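Side-chain contacts in uncharacterized protein (Bacteroides eggerthii DSM 20697, PDB 4ECO), which is of unknown function but, as a leucine-rich repeat protein, probably binds other proteins: residues A[293-298]-A[310-315]; A[297-302]-A[327-332]. All coordinates share one frame; numbering follows the deposited sequence.

Contact 1 of 2, residues A[293-298]-A[310-315]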
# COMPACT_ATOMS: atom_id res chain seq x y z
N ASP A 293 10.55 3.95 -21.23
CA ASP A 293 10.77 3.31 -22.53
C ASP A 293 10.62 1.78 -22.44
O ASP A 293 9.98 1.19 -23.31
CB ASP A 293 12.14 3.71 -23.09
CG ASP A 293 12.20 5.15 -23.60
OD1 ASP A 293 11.12 5.71 -23.94
OD2 ASP A 293 13.32 5.70 -23.70
N ASP A 294 11.16 1.14 -21.37
CA ASP A 294 11.04 -0.31 -21.17
C ASP A 294 9.58 -0.69 -20.89
O ASP A 294 9.09 -1.68 -21.47
CB ASP A 294 11.96 -0.81 -20.03
CG ASP A 294 13.45 -0.74 -20.30
OD1 ASP A 294 13.87 -1.11 -21.44
OD2 ASP A 294 14.21 -0.42 -19.36
N TRP A 295 8.86 0.12 -20.05
CA TRP A 295 7.43 -0.06 -19.77
C TRP A 295 6.65 0.07 -21.08
O TRP A 295 5.84 -0.82 -21.39
CB TRP A 295 6.94 0.94 -18.70
CG TRP A 295 5.49 0.82 -18.27
CD1 TRP A 295 4.54 -0.02 -18.77
CD2 TRP A 295 4.83 1.61 -17.26
NE1 TRP A 295 3.33 0.19 -18.13
CE2 TRP A 295 3.48 1.19 -17.21
CE3 TRP A 295 5.24 2.65 -16.40
CZ2 TRP A 295 2.54 1.77 -16.33
CZ3 TRP A 295 4.33 3.20 -15.51
CH2 TRP A 295 2.99 2.76 -15.49
N GLN A 296 6.95 1.13 -21.90
CA GLN A 296 6.27 1.37 -23.18
C GLN A 296 6.41 0.18 -24.08
O GLN A 296 5.42 -0.27 -24.66
CB GLN A 296 6.80 2.64 -23.87
CG GLN A 296 5.85 3.13 -24.97
CD GLN A 296 6.03 4.59 -25.36
OE1 GLN A 296 5.82 5.54 -24.58
NE2 GLN A 296 6.33 4.78 -26.61
N ALA A 297 7.65 -0.35 -24.17
CA ALA A 297 8.02 -1.51 -24.98
C ALA A 297 7.19 -2.74 -24.59
O ALA A 297 6.73 -3.46 -25.47
CB ALA A 297 9.50 -1.79 -24.82
N LEU A 298 6.97 -2.93 -23.26
CA LEU A 298 6.16 -4.03 -22.73
C LEU A 298 4.70 -3.89 -23.20
O LEU A 298 4.15 -4.86 -23.72
CB LEU A 298 6.24 -4.09 -21.20
CG LEU A 298 7.51 -4.72 -20.63
CD1 LEU A 298 7.69 -4.37 -19.17
CD2 LEU A 298 7.52 -6.21 -20.82
N ILE A 310 1.36 -4.67 -12.01
CA ILE A 310 2.62 -3.95 -12.16
C ILE A 310 3.07 -3.39 -10.80
O ILE A 310 2.37 -2.56 -10.21
CB ILE A 310 2.56 -2.82 -13.24
CG1 ILE A 310 2.17 -3.36 -14.64
CG2 ILE A 310 3.88 -2.06 -13.30
CD1 ILE A 310 2.00 -2.34 -15.76
N TYR A 311 4.22 -3.84 -10.31
CA TYR A 311 4.85 -3.28 -9.12
C TYR A 311 6.04 -2.49 -9.64
O TYR A 311 7.01 -3.11 -10.12
CB TYR A 311 5.25 -4.37 -8.08
CG TYR A 311 4.11 -5.15 -7.47
CD1 TYR A 311 3.19 -4.54 -6.61
CD2 TYR A 311 3.98 -6.52 -7.68
CE1 TYR A 311 2.15 -5.26 -6.03
CE2 TYR A 311 2.96 -7.26 -7.08
CZ TYR A 311 2.05 -6.62 -6.25
OH TYR A 311 1.05 -7.35 -5.64
N ILE A 312 5.94 -1.14 -9.68
CA ILE A 312 7.03 -0.36 -10.27
C ILE A 312 7.45 0.80 -9.30
O ILE A 312 8.09 1.78 -9.72
CB ILE A 312 6.67 0.12 -11.72
CG1 ILE A 312 7.90 0.64 -12.49
CG2 ILE A 312 5.47 1.07 -11.77
CD1 ILE A 312 7.90 0.39 -13.97
N GLY A 313 7.15 0.63 -8.01
CA GLY A 313 7.53 1.58 -6.97
C GLY A 313 9.03 1.64 -6.73
O GLY A 313 9.77 0.77 -7.21
N TYR A 314 9.50 2.66 -5.98
CA TYR A 314 10.92 2.89 -5.65
C TYR A 314 11.78 2.96 -6.95
O TYR A 314 12.80 2.30 -7.08
CB TYR A 314 11.46 1.83 -4.69
CG TYR A 314 10.81 1.83 -3.32
CD1 TYR A 314 11.28 2.64 -2.30
CD2 TYR A 314 9.75 0.96 -3.03
CE1 TYR A 314 10.70 2.63 -1.03
CE2 TYR A 314 9.15 0.96 -1.77
CZ TYR A 314 9.64 1.78 -0.77
OH TYR A 314 9.09 1.76 0.48
N ASN A 315 11.35 3.79 -7.89
CA ASN A 315 12.03 3.94 -9.15
C ASN A 315 12.19 5.42 -9.48
O ASN A 315 11.91 6.26 -8.61
CB ASN A 315 11.29 3.16 -10.24
CG ASN A 315 11.65 1.70 -10.28
OD1 ASN A 315 12.83 1.32 -10.35
ND2 ASN A 315 10.65 0.84 -10.34
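Trp-295 of helix 288-300 reaches across to two isoleucines, Ile-310 and Ile-312, which meet its indole at different places. Ile-310 comes to the pyrrole side. Its CD1 methyl lies 3.7 Å from Trp-295 NE1, and the same methyl is 4.1 Å from Trp-295 CE2. Ile-312 comes to the six-membered ring, with its CD1 4.3 Å from Trp-295 CE3, a looser touch. Both methyls approach the indole at a slant. Trp-295 has CG anti to the backbone N (chi1 -177°), which carries the indole from the helix toward 310-315. In Ile-310, CG1 is anti to the carbonyl carbon and the chain runs on extended (chi2 177°), bringing its end methyl to the indole nitrogen. All three residues are buried, and the contact is apolar. Phe-320 and Leu-335 add further packing around the indole, and Leu-335 also touches Ile-310.

Beyond Ile-312 the chain leaves the strand and turns. Here Asn-315 ND2 donates to Ile-312 O at 2.8 Å. The bond is nearly straight at the hydrogen (165°), but the donor stands well above the carbonyl plane, while the oxygen lies close to the amide plane of Asn-315. ND2 also bonds to Val-280 O, and Ile-312 O accepts from Asn-340 ND2. The buried amide therefore ties its own turn to the preceding coil, and Asn-340 does the same from the following one. Ile-310, Ile-312 and Asn-315 fit the LxLxxN signature of leucine-rich repeats. In this part of the chain a helix lies over the isoleucines. Inward aliphatic residues at the leucine positions and a ladder of asparagines linking successive turns are characteristic of the leucine-rich repeat solenoid.

Contact 2 of 2, residues A[297-302]-A[327-332]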
# COMPACT_ATOMS: atom_id res chain seq x y z
N ALA A 297 7.65 -0.35 -24.17
CA ALA A 297 8.02 -1.51 -24.98
C ALA A 297 7.19 -2.74 -24.59
O ALA A 297 6.73 -3.46 -25.47
CB ALA A 297 9.50 -1.79 -24.82
N LEU A 298 6.97 -2.93 -23.26
CA LEU A 298 6.16 -4.03 -22.73
C LEU A 298 4.70 -3.89 -23.20
O LEU A 298 4.15 -4.86 -23.72
CB LEU A 298 6.24 -4.09 -21.20
CG LEU A 298 7.51 -4.72 -20.63
CD1 LEU A 298 7.69 -4.37 -19.17
CD2 LEU A 298 7.52 -6.21 -20.82
N ALA A 299 4.11 -2.68 -23.09
CA ALA A 299 2.74 -2.36 -23.54
C ALA A 299 2.57 -2.58 -25.06
O ALA A 299 1.53 -3.09 -25.51
CB ALA A 299 2.40 -0.93 -23.19
N ASP A 300 3.61 -2.23 -25.84
CA ASP A 300 3.61 -2.34 -27.30
C ASP A 300 3.83 -3.79 -27.76
O ASP A 300 3.43 -4.13 -28.88
CB ASP A 300 4.66 -1.41 -27.91
CG ASP A 300 4.38 0.07 -27.71
OD1 ASP A 300 3.18 0.45 -27.59
OD2 ASP A 300 5.36 0.86 -27.67
N ALA A 301 4.45 -4.64 -26.92
CA ALA A 301 4.69 -6.05 -27.24
C ALA A 301 3.41 -6.88 -27.01
O ALA A 301 2.50 -6.38 -26.32
CB ALA A 301 5.85 -6.60 -26.42
N PRO A 302 3.28 -8.12 -27.56
CA PRO A 302 2.04 -8.91 -27.36
C PRO A 302 1.71 -9.18 -25.89
O PRO A 302 0.53 -9.34 -25.57
CB PRO A 302 2.32 -10.22 -28.09
CG PRO A 302 3.32 -9.84 -29.15
CD PRO A 302 4.21 -8.84 -28.47
N GLN A 327 -3.26 2.22 -23.39
CA GLN A 327 -4.58 1.73 -23.83
C GLN A 327 -4.57 0.24 -24.19
O GLN A 327 -5.62 -0.42 -24.10
CB GLN A 327 -5.06 2.51 -25.06
CG GLN A 327 -5.51 3.97 -24.86
CD GLN A 327 -5.61 4.72 -26.18
OE1 GLN A 327 -5.31 4.20 -27.27
NE2 GLN A 327 -6.03 5.98 -26.11
N LYS A 328 -3.41 -0.27 -24.67
CA LYS A 328 -3.21 -1.66 -25.11
C LYS A 328 -3.26 -2.65 -23.94
O LYS A 328 -3.65 -3.79 -24.14
CB LYS A 328 -1.86 -1.82 -25.83
CG LYS A 328 -1.62 -0.88 -27.00
CD LYS A 328 -0.26 -1.13 -27.65
CE LYS A 328 -0.07 -0.29 -28.89
NZ LYS A 328 1.23 -0.55 -29.53
N MSE A 329 -2.86 -2.22 -22.75
CA MSE A 329 -2.80 -3.06 -21.53
C MSE A 329 -4.21 -3.28 -20.92
O MSE A 329 -4.44 -3.02 -19.73
CB MSE A 329 -1.87 -2.41 -20.50
CG MSE A 329 -0.52 -2.00 -21.05
SE MSE A 329 0.67 -1.66 -19.57
CE MSE A 329 1.30 -3.43 -19.36
N LYS A 330 -5.12 -3.83 -21.74
CA LYS A 330 -6.53 -4.09 -21.44
C LYS A 330 -6.70 -4.95 -20.20
O LYS A 330 -7.63 -4.72 -19.45
CB LYS A 330 -7.24 -4.76 -22.63
CG LYS A 330 -7.10 -3.91 -23.89
CD LYS A 330 -8.03 -4.29 -25.03
CE LYS A 330 -7.85 -3.34 -26.20
NZ LYS A 330 -6.47 -3.41 -26.76
N LYS A 331 -5.79 -5.90 -19.95
CA LYS A 331 -5.92 -6.79 -18.80
C LYS A 331 -5.35 -6.18 -17.50
O LYS A 331 -5.45 -6.84 -16.46
CB LYS A 331 -5.24 -8.15 -19.09
CG LYS A 331 -6.11 -9.16 -19.83
CD LYS A 331 -5.39 -10.48 -19.99
CE LYS A 331 -6.24 -11.65 -19.57
NZ LYS A 331 -5.50 -12.93 -19.68
N LEU A 332 -4.82 -4.91 -17.51
CA LEU A 332 -4.23 -4.30 -16.31
C LEU A 332 -5.25 -4.10 -15.18
O LEU A 332 -6.31 -3.51 -15.40
CB LEU A 332 -3.55 -2.96 -16.63
CG LEU A 332 -2.79 -2.26 -15.48
CD1 LEU A 332 -1.62 -3.10 -14.96
CD2 LEU A 332 -2.31 -0.90 -15.91
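Lys-328 meets Asp-300 from above the plane of the carboxylate, 41° out of it. Its NZ donates to Asp-300 OD1 at 2.9 Å in a salt bridge. The same OD1 is hydrogen-bonded to Ser-325 OG, so one oxygen has two partners. The lysine chain is extended beyond CG (chi2 180°) and crosses the aspartate obliquely. On the way its methylenes pass the end of helix 288-300, with Lys-328 CD 3.4 Å from Ala-299 O.

Deeper in, Ala-299 packs on the next residue of the loop, Met-329, present as selenomethionine. Ala-299 CB lies 3.8 Å from Met-329 CG, and Met-329 SE is 4.1 Å from the same methyl. Met-329 is the centre of an inverse gamma turn and also touches Ile-307 and Ile-310. Replacing Lys-328 by an alanine would probably leave Asp-300 without its ionic mate and strip away the outer methylenes that pass over the Ala-299 carbonyl.

The contact thus pairs an ion pair near the surface with an apolar touch beneath it. The lysine's positive charge lies near the C-terminal end of the helix, where it probably also eases the negative end of the helix dipole.

In the fold
Contacts 1 and 2 lie side by side, with centres about 12 Å apart, and both use helix 288-300. Contact 1 joins the helix to strand 309-311 and the turn after it; contact 2 joins the end of the helix to the loop before strand 334-336. They touch directly. Trp-295 NE1 lies 3.5 Å from Met-329 SE. Ile-310 CD1 is 3.8 Å from Met-329 CE and 3.8 Å from Leu-332 CD1. The Ala-299/Met-329 packing of contact 2 therefore runs into the buried packing of contact 1. The sodium ligands Glu-117 and Ser-192 belong to neither contact.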